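Local coordinates for MutT/nudix family protein (Shewanella oneidensis, PDB 3GZ5) that probably represses genes of NAD metabolism, using a winged-helix domain to bind DNA and a Nudix domain to sense ADP-ribose, at residues T106-C118 against R155-A169. Residues are numbered along the deposited sequence; the frame is centred on the assembly and turned at random.
Sequences TVCYTALMSYQAC and RLTQKALYSLVPGFA
Leu112 of strand 106-112 packs on Phe168, Val165 and Leu156, between helix 155-162 and the 3-10 segment 165-169. Its CB rests on Phe168 CB at 3.8 Å, while the phenyl ring leads away. CG is anti to the carbonyl carbon, and chi2 (-179°) extends CD1 anti to CA, with CD2 turned off to the side. The leucine and valine side chains cross at about a right angle, CD1 lying 3.8 Å from Val165 CG1 and also against Val165 O, which already accepts from Phe168 N. The two leucine side chains slide past each other in opposite directions, CD2 4.2 Å from Leu156 CD1 and equally far from Ala169 CB. A branched leucine suits this place because one stem can serve both walls. The small Ala169 is consistent with the close approach here, its CA 4.7 Å from Met113 CA, with a CA-H...O contact to Met113 O.

Two residues back, Thr110 offers a methyl and a hydroxyl: CG2 meets Leu156 CD2 at 4.0 Å, whereas OG1 accepts a weak, bent bond from Arg155 NH1 (3.3 Å, 128°), oblique to the guanidinium. The long arginine, bent at chi3, carries NH1 to its main partner Glu88, which also pairs with Lys159, and NH2 to Gln89 O.

Farther along, a water accepts from Tyr115 N and donates to Ala169 O at 2.6 Å. The contact thus joins a strand of the Nudix sheet to helix 155-162 and the 3-10 segment. The only direct hydrogen bond across it is weak, so burial of apolar carbons, within about 420 Å² in all, probably contributes most, the water bridge adding a polar link.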
loop_
_atom_site.group_PDB
_atom_site.type_symbol
_atom_site.label_atom_id
_atom_site.label_comp_id
_atom_site.label_asym_id
_atom_site.label_seq_id
_atom_site.Cartn_x
_atom_site.Cartn_y
_atom_site.Cartn_z
ATOM N N THR B 106 3.120 5.874 13.100
ATOM C CA THR B 106 4.355 5.670 12.376
ATOM C C THR B 106 4.084 5.355 10.889
ATOM O O THR B 106 3.333 4.434 10.552
ATOM C CB THR B 106 5.278 4.574 13.046
ATOM O OG1 THR B 106 6.659 4.883 12.781
ATOM C CG2 THR B 106 5.009 3.233 12.471
ATOM N N VAL B 107 4.695 6.143 10.013
ATOM C CA VAL B 107 4.625 5.885 8.586
ATOM C C VAL B 107 5.822 4.994 8.206
ATOM O O VAL B 107 6.992 5.405 8.311
ATOM C CB VAL B 107 4.588 7.195 7.782
ATOM C CG1 VAL B 107 4.363 6.899 6.299
ATOM C CG2 VAL B 107 3.504 8.162 8.360
ATOM N N CYS B 108 5.516 3.758 7.824
ATOM C CA CYS B 108 6.532 2.743 7.562
ATOM C C CYS B 108 6.764 2.546 6.090
ATOM O O CYS B 108 5.811 2.464 5.321
ATOM C CB CYS B 108 6.186 1.387 8.213
ATOM S SG CYS B 108 7.686 0.290 8.291
ATOM N N TYR B 109 8.046 2.486 5.721
ATOM C CA TYR B 109 8.531 2.288 4.361
ATOM C C TYR B 109 9.281 0.962 4.275
ATOM O O TYR B 109 9.810 0.484 5.305
ATOM C CB TYR B 109 9.503 3.414 3.969
ATOM C CG TYR B 109 8.805 4.731 3.676
ATOM C CD1 TYR B 109 8.581 5.137 2.362
ATOM C CD2 TYR B 109 8.341 5.537 4.700
ATOM C CE1 TYR B 109 7.921 6.327 2.072
ATOM C CE2 TYR B 109 7.659 6.734 4.427
ATOM C CZ TYR B 109 7.465 7.119 3.115
ATOM O OH TYR B 109 6.797 8.288 2.829
ATOM N N THR B 110 9.286 0.372 3.066
ATOM C CA THR B 110 10.224 -0.691 2.703
ATOM C C THR B 110 11.291 -0.124 1.792
ATOM O O THR B 110 10.998 0.677 0.900
ATOM C CB THR B 110 9.576 -1.884 1.931
ATOM O OG1 THR B 110 8.461 -2.379 2.658
ATOM C CG2 THR B 110 10.600 -3.047 1.809
ATOM N N ALA B 111 12.530 -0.540 2.012
ATOM C CA ALA B 111 13.583 -0.173 1.109
ATOM C C ALA B 111 14.496 -1.346 0.749
ATOM O O ALA B 111 14.568 -2.351 1.475
ATOM C CB ALA B 111 14.403 1.043 1.677
ATOM N N LEU B 112 15.202 -1.188 -0.367
ATOM C CA LEU B 112 16.178 -2.159 -0.840
ATOM C C LEU B 112 17.445 -1.467 -1.314
ATOM O O LEU B 112 17.399 -0.439 -1.999
ATOM C CB LEU B 112 15.591 -3.020 -1.978
ATOM C CG LEU B 112 14.431 -4.007 -1.731
ATOM C CD1 LEU B 112 14.038 -4.764 -3.018
ATOM C CD2 LEU B 112 14.831 -5.025 -0.672
ATOM N N MET B 113 18.585 -2.023 -0.936
ATOM C CA MET B 113 19.864 -1.557 -1.460
ATOM C C MET B 113 20.858 -2.702 -1.488
ATOM O O MET B 113 20.623 -3.737 -0.881
ATOM C CB MET B 113 20.422 -0.407 -0.628
ATOM C CG MET B 113 20.959 -0.750 0.780
ATOM S SD MET B 113 21.826 0.723 1.422
ATOM C CE MET B 113 21.988 0.295 3.106
ATOM N N SER B 114 21.980 -2.515 -2.174
ATOM C CA SER B 114 23.016 -3.541 -2.131
ATOM C C SER B 114 23.856 -3.419 -0.860
ATOM O O SER B 114 24.129 -2.323 -0.357
ATOM C CB SER B 114 23.908 -3.490 -3.365
ATOM O OG SER B 114 24.993 -2.618 -3.127
ATOM N N TYR B 115 24.273 -4.569 -0.363
ATOM C CA TYR B 115 25.078 -4.677 0.848
ATOM C C TYR B 115 26.394 -3.879 0.849
ATOM O O TYR B 115 26.676 -3.201 1.831
ATOM C CB TYR B 115 25.317 -6.161 1.144
ATOM C CG TYR B 115 26.180 -6.450 2.340
ATOM C CD1 TYR B 115 25.627 -6.539 3.616
ATOM C CD2 TYR B 115 27.554 -6.672 2.196
ATOM C CE1 TYR B 115 26.416 -6.828 4.716
ATOM C CE2 TYR B 115 28.352 -6.957 3.296
ATOM C CZ TYR B 115 27.781 -7.035 4.546
ATOM O OH TYR B 115 28.570 -7.335 5.629
ATOM N N GLN B 116 27.183 -3.940 -0.229
ATOM C CA GLN B 116 28.514 -3.285 -0.245
ATOM C C GLN B 116 28.481 -1.781 -0.560
ATOM O O GLN B 116 29.473 -1.077 -0.350
ATOM C CB GLN B 116 29.507 -4.000 -1.173
ATOM C CG GLN B 116 30.384 -5.097 -0.489
ATOM C CD GLN B 116 31.301 -4.566 0.639
ATOM O OE1 GLN B 116 31.868 -3.460 0.550
ATOM N NE2 GLN B 116 31.446 -5.368 1.707
ATOM N N ALA B 117 27.341 -1.293 -1.048
ATOM C CA ALA B 117 27.137 0.145 -1.237
ATOM C C ALA B 117 27.290 0.918 0.076
ATOM O O ALA B 117 27.664 2.093 0.068
ATOM C CB ALA B 117 25.774 0.411 -1.852
ATOM N N CYS B 118 27.037 0.249 1.202
ATOM C CA CYS B 118 27.062 0.913 2.503
ATOM C C CYS B 118 27.754 0.165 3.651
ATOM O O CYS B 118 27.975 0.767 4.706
ATOM C CB CYS B 118 25.641 1.217 2.938
ATOM S SG CYS B 118 24.918 -0.153 3.796
ATOM N N ARG B 155 5.313 -8.289 2.045
ATOM C CA ARG B 155 5.169 -7.538 0.798
ATOM C C ARG B 155 6.293 -7.837 -0.189
ATOM O O ARG B 155 6.052 -7.909 -1.361
ATOM C CB ARG B 155 4.984 -6.022 0.976
ATOM C CG ARG B 155 4.346 -5.450 -0.348
ATOM C CD ARG B 155 4.027 -4.020 -0.326
ATOM N NE ARG B 155 5.231 -3.237 -0.058
ATOM C CZ ARG B 155 5.238 -1.912 0.073
ATOM N NH1 ARG B 155 6.378 -1.284 0.350
ATOM N NH2 ARG B 155 4.096 -1.229 -0.067
ATOM N N LEU B 156 7.503 -8.043 0.305
ATOM C CA LEU B 156 8.620 -8.486 -0.533
ATOM C C LEU B 156 8.349 -9.801 -1.274
ATOM O O LEU B 156 8.710 -9.954 -2.446
ATOM C CB LEU B 156 9.881 -8.649 0.301
ATOM C CG LEU B 156 10.707 -7.424 0.618
ATOM C CD1 LEU B 156 12.144 -7.913 0.642
ATOM C CD2 LEU B 156 10.526 -6.362 -0.418
ATOM N N THR B 157 7.712 -10.731 -0.580
ATOM C CA THR B 157 7.215 -11.960 -1.189
ATOM C C THR B 157 6.299 -11.701 -2.391
ATOM O O THR B 157 6.506 -12.305 -3.436
ATOM C CB THR B 157 6.575 -12.876 -0.123
ATOM O OG1 THR B 157 7.580 -13.158 0.862
ATOM C CG2 THR B 157 6.101 -14.168 -0.733
ATOM N N GLN B 158 5.329 -10.783 -2.258
ATOM C CA GLN B 158 4.493 -10.376 -3.394
ATOM C C GLN B 158 5.292 -9.672 -4.491
ATOM O O GLN B 158 5.013 -9.852 -5.677
ATOM C CB GLN B 158 3.298 -9.498 -2.976
ATOM C CG GLN B 158 2.348 -10.120 -1.962
ATOM C CD GLN B 158 1.725 -11.444 -2.419
ATOM O OE1 GLN B 158 2.079 -12.525 -1.909
ATOM N NE2 GLN B 158 0.792 -11.365 -3.379
ATOM N N LYS B 159 6.273 -8.858 -4.114
ATOM C CA LYS B 159 7.148 -8.262 -5.117
ATOM C C LYS B 159 7.894 -9.331 -5.934
ATOM O O LYS B 159 8.072 -9.161 -7.133
ATOM C CB LYS B 159 8.162 -7.296 -4.483
ATOM C CG LYS B 159 7.556 -6.092 -3.813
ATOM C CD LYS B 159 6.897 -5.160 -4.780
ATOM C CE LYS B 159 6.262 -4.062 -3.983
ATOM N NZ LYS B 159 5.802 -2.946 -4.852
ATOM N N ALA B 160 8.345 -10.406 -5.282
ATOM C CA ALA B 160 9.026 -11.530 -5.966
ATOM C C ALA B 160 8.097 -12.231 -6.964
ATOM O O ALA B 160 8.552 -12.812 -7.935
ATOM C CB ALA B 160 9.582 -12.530 -4.966
ATOM N N LEU B 161 6.794 -12.135 -6.727
ATOM C CA LEU B 161 5.783 -12.785 -7.562
ATOM C C LEU B 161 5.368 -11.968 -8.776
ATOM O O LEU B 161 4.997 -12.525 -9.831
ATOM C CB LEU B 161 4.538 -13.101 -6.721
ATOM C CG LEU B 161 4.449 -14.414 -5.919
ATOM C CD1 LEU B 161 3.031 -14.555 -5.385
ATOM C CD2 LEU B 161 4.804 -15.667 -6.746
ATOM N N TYR B 162 5.406 -10.646 -8.627
ATOM C CA TYR B 162 4.842 -9.762 -9.647
ATOM C C TYR B 162 5.789 -8.717 -10.206
ATOM O O TYR B 162 5.354 -7.885 -10.985
ATOM C CB TYR B 162 3.578 -9.057 -9.127
ATOM C CG TYR B 162 2.454 -9.995 -8.802
ATOM C CD1 TYR B 162 1.677 -10.571 -9.811
ATOM C CD2 TYR B 162 2.173 -10.324 -7.477
ATOM C CE1 TYR B 162 0.633 -11.455 -9.503
ATOM C CE2 TYR B 162 1.137 -11.202 -7.156
ATOM C CZ TYR B 162 0.376 -11.753 -8.170
ATOM O OH TYR B 162 -0.635 -12.606 -7.821
ATOM N N SER B 163 7.056 -8.735 -9.794
ATOM C CA SER B 163 8.029 -7.738 -10.269
ATOM C C SER B 163 9.471 -8.259 -10.232
ATOM O O SER B 163 9.700 -9.405 -9.844
ATOM C CB SER B 163 7.919 -6.439 -9.438
ATOM O OG SER B 163 8.519 -6.571 -8.160
ATOM N N LEU B 164 10.433 -7.415 -10.631
ATOM C CA LEU B 164 11.868 -7.681 -10.465
ATOM C C LEU B 164 12.484 -6.700 -9.476
ATOM O O LEU B 164 13.696 -6.512 -9.444
ATOM C CB LEU B 164 12.605 -7.595 -11.814
ATOM C CG LEU B 164 12.173 -8.520 -12.959
ATOM C CD1 LEU B 164 12.972 -8.235 -14.224
ATOM C CD2 LEU B 164 12.362 -9.989 -12.567
ATOM N N VAL B 165 11.622 -6.088 -8.661
ATOM C CA VAL B 165 12.017 -5.280 -7.526
ATOM C C VAL B 165 13.081 -5.979 -6.629
ATOM O O VAL B 165 13.996 -5.299 -6.133
ATOM C CB VAL B 165 10.754 -4.771 -6.721
ATOM C CG1 VAL B 165 11.131 -4.215 -5.373
ATOM C CG2 VAL B 165 9.950 -3.703 -7.542
ATOM N N PRO B 166 12.998 -7.324 -6.418
ATOM C CA PRO B 166 14.149 -7.896 -5.679
ATOM C C PRO B 166 15.541 -7.647 -6.266
ATOM O O PRO B 166 16.504 -7.749 -5.549
ATOM C CB PRO B 166 13.828 -9.393 -5.610
ATOM C CG PRO B 166 12.301 -9.417 -5.635
ATOM C CD PRO B 166 11.966 -8.351 -6.674
ATOM N N GLY B 167 15.662 -7.289 -7.542
ATOM C CA GLY B 167 16.968 -6.956 -8.077
ATOM C C GLY B 167 17.676 -5.812 -7.374
ATOM O O GLY B 167 18.907 -5.758 -7.364
ATOM N N PHE B 168 16.904 -4.904 -6.766
ATOM C CA PHE B 168 17.470 -3.752 -6.041
ATOM C C PHE B 168 18.294 -4.109 -4.798
ATOM O O PHE B 168 19.119 -3.310 -4.369
ATOM C CB PHE B 168 16.379 -2.706 -5.722
ATOM C CG PHE B 168 15.887 -1.978 -6.931
ATOM C CD1 PHE B 168 16.709 -1.075 -7.592
ATOM C CD2 PHE B 168 14.613 -2.196 -7.422
ATOM C CE1 PHE B 168 16.266 -0.398 -8.722
ATOM C CE2 PHE B 168 14.147 -1.513 -8.561
ATOM C CZ PHE B 168 14.971 -0.627 -9.208
ATOM N N ALA B 169 18.085 -5.309 -4.246
ATOM C CA ALA B 169 18.902 -5.838 -3.138
ATOM C C ALA B 169 20.302 -6.326 -3.556
ATOM O O ALA B 169 21.117 -6.668 -2.697
ATOM C CB ALA B 169 18.151 -6.951 -2.412
HETATM O O HOH W 1 23.627 -6.919 -1.892
#